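Local coordinates for protein ParA (Salmonella enterica subsp. enterica serovar Newport str. SL317, PDB 3EZF) that probably acts in plasmid partition as a ParA-family P-loop ATPase and, with ADP, probably binds DNA to regulate transcription, at residues Arg58-Asp61 with Gln62-Glu66; Leu87-Gln90 with Asn91-Ile95. One frame throughout, in Å; residues are numbered along the deposited sequence.

Contact 1: residues Arg58-Asp61 with Gln62-Glu66; sequences RIVD and QAIKE. Unlike the reference sequence in segment 58-61: D61 (reference Glu). With SO4 (sulfate ion), chain H.
R58 NH2 donates to Q62 OE1 at 3.0 Å, one helical turn on, the two side chains running alongside each other in the same direction. The oxygen lies close to the guanidinium plane, but the nitrogen stands above the plane of the Q62 amide carbonyl; the two flat groups are 27° apart. The NH1/NH2 end of the guanidinium grips a sulfate ion: NH1 donates to O4 at 2.7 Å, and NH2, besides Q62, to O1 at 3.2 Å. I59 CD1 lies over one guanidinium face, offset toward its rim. CG of R58 is anti to the backbone N (chi1 -172°), and bends at chi2 and chi3 bring the chain round beside Q62. R99 also binds this sulfate, probably from the crystallisation liquor, and the anion would offset the positive charge of two neighbouring arginines. All this sits on helix 57-69 of the winged helix-turn-helix DNA-binding domain. The Q62 amide is held at its nitrogen too, NE2 donating to E66 OE1 at 3.2 Å from above the carboxylate plane. On another side of the helix D61 OD1 forms a long salt bridge with K65 NZ, 3.4 Å apart. Toward the buried side V60 CG1 packs on I64 CD1 at 4.1 Å, with V49 against V60 and I95 against I64. The helical backbone bonds include I64 N to V60 O, almost straight at 177°.

Contact 2: residues Leu87-Gln90 with Asn91-Ile95; sequences LTIQ and NVIDI
A capping box formed by T88 and N91 starts helix 89-98, where the short, weakly bonded strand 87-88 of the winged helix-turn-helix domain gives way to helix. T88 OG1 accepts N91 N at 3.2 Å and, weakly, Q90 N; chi1 of 64° sets the hydroxyl between its own N and carbonyl carbon, facing these helix-end amides. In return T88 N donates to N91 OD1 at 3.1 Å, approaching from well above the plane of the side-chain carbonyl. The buried N91 amide has further partners, N75 N at OD1 and, weakly, Y72 OH at ND2, so it ties the cap to the preceding loop. L87, just ahead of the cap, lays CB against N91 CB at 3.5 Å and crosses I95 at about a right angle, their CD1 atoms 3.5 Å apart. On another face I89 CG2 meets I93 CD1 at 3.7 Å, near R137 of helix 129-138. Q90, bent at chi2, turns its amide forward along the helix toward D94, whose OD2 takes its stronger hydrogen bond from Y72 OH. The Q90 NE2 to D94 OD2 bond, 3.0 Å long, is weak, its angle at hydrogen only 123° and the amide and carboxylate planes 54° apart.

How the contacts relate
From the N terminus, contact 1 comes first, within helix 57-69; contact 2 follows at the junction of strand 87-88 and helix 89-98. Each joins residues within a few positions along a continuous run, so neither closes a long loop, and the two lie in series without nesting or crossing. They meet through apolar side chains: A63 CB lies 3.8 Å from I95 CG2, and I64 CD1 lies 4.0 Å from L87 CD2. This packing ties helix 57-69 to both helix 89-98 and the strand ahead of it, inside the winged helix-turn-helix domain. Strand 87-88 pairs antiparallel with strand 43-44, while I89 and I93 touch helix 129-138.

Contact 1: residues Arg58-Asp61 with Gln62-Glu66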
loop_
_atom_site.group_PDB
_atom_site.type_symbol
_atom_site.label_atom_id
_atom_site.label_comp_id
_atom_site.label_asym_id
_atom_site.label_seq_id
_atom_site.Cartn_x
_atom_site.Cartn_y
_atom_site.Cartn_z
ATOM N N ARG A 58 -16.846 19.184 -42.960
ATOM C CA ARG A 58 -17.045 18.725 -44.333
ATOM C C ARG A 58 -16.655 17.257 -44.415
ATOM O O ARG A 58 -17.354 16.467 -45.052
ATOM C CB ARG A 58 -16.198 19.558 -45.305
ATOM C CG ARG A 58 -16.469 19.305 -46.789
ATOM C CD ARG A 58 -15.667 18.138 -47.341
ATOM N NE ARG A 58 -14.227 18.407 -47.334
ATOM C CZ ARG A 58 -13.290 17.517 -47.659
ATOM N NH1 ARG A 58 -12.005 17.856 -47.624
ATOM N NH2 ARG A 58 -13.635 16.282 -48.008
ATOM N N ILE A 59 -15.546 16.897 -43.760
ATOM C CA ILE A 59 -15.059 15.513 -43.756
ATOM C C ILE A 59 -16.106 14.593 -43.121
ATOM O O ILE A 59 -16.529 13.601 -43.720
ATOM C CB ILE A 59 -13.773 15.349 -42.914
ATOM C CG1 ILE A 59 -12.717 16.382 -43.320
ATOM C CG2 ILE A 59 -13.264 13.910 -43.032
ATOM C CD1 ILE A 59 -12.033 16.109 -44.607
ATOM N N VAL A 60 -16.499 14.933 -41.898
ATOM C CA VAL A 60 -17.481 14.170 -41.144
ATOM C C VAL A 60 -18.782 13.964 -41.896
ATOM O O VAL A 60 -19.201 12.836 -42.131
ATOM C CB VAL A 60 -17.784 14.871 -39.803
ATOM C CG1 VAL A 60 -19.024 14.279 -39.166
ATOM C CG2 VAL A 60 -16.580 14.739 -38.868
ATOM N N ASP A 61 -19.424 15.064 -42.261
ATOM C CA ASP A 61 -20.688 15.018 -42.984
ATOM C C ASP A 61 -20.585 14.158 -44.247
ATOM O O ASP A 61 -21.557 13.540 -44.674
ATOM C CB ASP A 61 -21.108 16.440 -43.349
ATOM C CG ASP A 61 -22.443 16.494 -44.071
ATOM O OD1 ASP A 61 -22.573 15.875 -45.149
ATOM O OD2 ASP A 61 -23.366 17.164 -43.564
ATOM N N GLN A 62 -19.397 14.127 -44.839
ATOM C CA GLN A 62 -19.160 13.360 -46.046
ATOM C C GLN A 62 -18.866 11.922 -45.676
ATOM O O GLN A 62 -19.297 11.000 -46.353
ATOM C CB GLN A 62 -17.982 13.951 -46.805
ATOM C CG GLN A 62 -17.769 13.378 -48.181
ATOM C CD GLN A 62 -16.460 13.854 -48.787
ATOM O OE1 GLN A 62 -16.210 15.060 -48.886
ATOM N NE2 GLN A 62 -15.613 12.911 -49.191
ATOM N N ALA A 63 -18.117 11.732 -44.599
ATOM C CA ALA A 63 -17.784 10.389 -44.125
ATOM C C ALA A 63 -19.077 9.667 -43.751
ATOM O O ALA A 63 -19.308 8.538 -44.182
ATOM C CB ALA A 63 -16.873 10.471 -42.910
ATOM N N ILE A 64 -19.919 10.323 -42.953
ATOM C CA ILE A 64 -21.181 9.731 -42.535
ATOM C C ILE A 64 -22.072 9.415 -43.727
ATOM O O ILE A 64 -22.578 8.303 -43.839
ATOM C CB ILE A 64 -21.924 10.644 -41.537
ATOM C CG1 ILE A 64 -21.187 10.615 -40.195
ATOM C CG2 ILE A 64 -23.360 10.191 -41.372
ATOM C CD1 ILE A 64 -21.877 11.327 -39.081
ATOM N N LYS A 65 -22.255 10.383 -44.620
ATOM C CA LYS A 65 -23.074 10.186 -45.818
ATOM C C LYS A 65 -22.570 8.949 -46.562
ATOM O O LYS A 65 -23.300 7.981 -46.769
ATOM C CB LYS A 65 -22.974 11.418 -46.733
ATOM C CG LYS A 65 -23.596 11.233 -48.120
ATOM C CD LYS A 65 -23.056 12.232 -49.155
ATOM C CE LYS A 65 -23.807 13.561 -49.185
ATOM N NZ LYS A 65 -23.289 14.584 -48.235
ATOM N N GLU A 66 -21.307 8.985 -46.954
ATOM C CA GLU A 66 -20.718 7.874 -47.672
ATOM C C GLU A 66 -20.898 6.547 -46.942
ATOM O O GLU A 66 -21.341 5.574 -47.542
ATOM C CB GLU A 66 -19.224 8.126 -47.915
ATOM C CG GLU A 66 -18.921 9.316 -48.813
ATOM C CD GLU A 66 -17.455 9.398 -49.224
ATOM O OE1 GLU A 66 -17.144 10.218 -50.125
ATOM O OE2 GLU A 66 -16.617 8.650 -48.650
HETATM S S SO4 H . -10.282 15.098 -49.194
HETATM O O1 SO4 H . -11.529 14.716 -49.887
HETATM O O2 SO4 H . -9.123 14.530 -49.914
HETATM O O3 SO4 H . -10.315 14.575 -47.815
HETATM O O4 SO4 H . -10.154 16.567 -49.157
#

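Contact 2: residues Leu87-Gln90 with Asn91-Ile95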
loop_
_atom_site.group_PDB
_atom_site.type_symbol
_atom_site.label_atom_id
_atom_site.label_comp_id
_atom_site.label_asym_id
_atom_site.label_seq_id
_atom_site.Cartn_x
_atom_site.Cartn_y
_atom_site.Cartn_z
ATOM N N LEU A 87 -22.224 10.029 -32.064
ATOM C CA LEU A 87 -21.299 8.972 -32.453
ATOM C C LEU A 87 -20.497 8.520 -31.247
ATOM O O LEU A 87 -20.158 9.328 -30.383
ATOM C CB LEU A 87 -20.330 9.460 -33.545
ATOM C CG LEU A 87 -20.734 10.468 -34.621
ATOM C CD1 LEU A 87 -19.637 10.472 -35.669
ATOM C CD2 LEU A 87 -22.067 10.107 -35.255
ATOM N N THR A 88 -20.196 7.225 -31.203
ATOM C CA THR A 88 -19.421 6.636 -30.113
ATOM C C THR A 88 -17.943 6.588 -30.462
ATOM O O THR A 88 -17.556 6.806 -31.603
ATOM C CB THR A 88 -19.829 5.203 -29.861
ATOM O OG1 THR A 88 -19.521 4.419 -31.027
ATOM C CG2 THR A 88 -21.311 5.129 -29.552
ATOM N N ILE A 89 -17.123 6.271 -29.468
ATOM C CA ILE A 89 -15.688 6.170 -29.668
ATOM C C ILE A 89 -15.410 5.281 -30.875
ATOM O O ILE A 89 -14.432 5.497 -31.590
ATOM C CB ILE A 89 -14.970 5.546 -28.429
ATOM C CG1 ILE A 89 -15.148 6.436 -27.191
ATOM C CG2 ILE A 89 -13.486 5.342 -28.735
ATOM C CD1 ILE A 89 -14.474 7.764 -27.302
ATOM N N GLN A 90 -16.264 4.284 -31.111
ATOM C CA GLN A 90 -16.059 3.374 -32.246
ATOM C C GLN A 90 -16.473 4.004 -33.546
ATOM O O GLN A 90 -15.814 3.815 -34.565
ATOM C CB GLN A 90 -16.826 2.055 -32.080
ATOM C CG GLN A 90 -15.940 0.837 -31.784
ATOM C CD GLN A 90 -14.863 0.594 -32.826
ATOM O OE1 GLN A 90 -13.741 0.224 -32.490
ATOM N NE2 GLN A 90 -15.198 0.785 -34.086
ATOM N N ASN A 91 -17.585 4.730 -33.514
ATOM C CA ASN A 91 -18.077 5.432 -34.697
ATOM C C ASN A 91 -16.967 6.365 -35.213
ATOM O O ASN A 91 -16.626 6.342 -36.404
ATOM C CB ASN A 91 -19.328 6.242 -34.342
ATOM C CG ASN A 91 -20.497 5.361 -33.931
ATOM O OD1 ASN A 91 -21.571 5.852 -33.561
ATOM N ND2 ASN A 91 -20.295 4.055 -33.995
ATOM N N VAL A 92 -16.410 7.167 -34.301
ATOM C CA VAL A 92 -15.328 8.089 -34.611
ATOM C C VAL A 92 -14.120 7.339 -35.186
ATOM O O VAL A 92 -13.522 7.771 -36.180
ATOM C CB VAL A 92 -14.871 8.860 -33.349
ATOM C CG1 VAL A 92 -13.663 9.762 -33.677
ATOM C CG2 VAL A 92 -16.025 9.693 -32.818
ATOM N N ILE A 93 -13.748 6.231 -34.549
ATOM C CA ILE A 93 -12.627 5.427 -35.017
ATOM C C ILE A 93 -12.925 4.865 -36.393
ATOM O O ILE A 93 -12.042 4.772 -37.240
ATOM C CB ILE A 93 -12.352 4.261 -34.071
ATOM C CG1 ILE A 93 -11.830 4.811 -32.745
ATOM C CG2 ILE A 93 -11.375 3.274 -34.714
ATOM C CD1 ILE A 93 -11.737 3.784 -31.651
ATOM N N ASP A 94 -14.175 4.486 -36.619
ATOM C CA ASP A 94 -14.549 3.948 -37.912
ATOM C C ASP A 94 -14.564 5.023 -39.005
ATOM O O ASP A 94 -14.355 4.717 -40.184
ATOM C CB ASP A 94 -15.903 3.237 -37.825
ATOM C CG ASP A 94 -15.810 1.889 -37.123
ATOM O OD1 ASP A 94 -14.758 1.218 -37.221
ATOM O OD2 ASP A 94 -16.798 1.492 -36.484
ATOM N N ILE A 95 -14.808 6.277 -38.623
ATOM C CA ILE A 95 -14.812 7.368 -39.591
ATOM C C ILE A 95 -13.367 7.620 -39.978
ATOM O O ILE A 95 -13.073 7.894 -41.141
ATOM C CB ILE A 95 -15.406 8.675 -39.007
ATOM C CG1 ILE A 95 -16.936 8.637 -39.069
ATOM C CG2 ILE A 95 -14.869 9.883 -39.776
ATOM C CD1 ILE A 95 -17.598 9.803 -38.420
#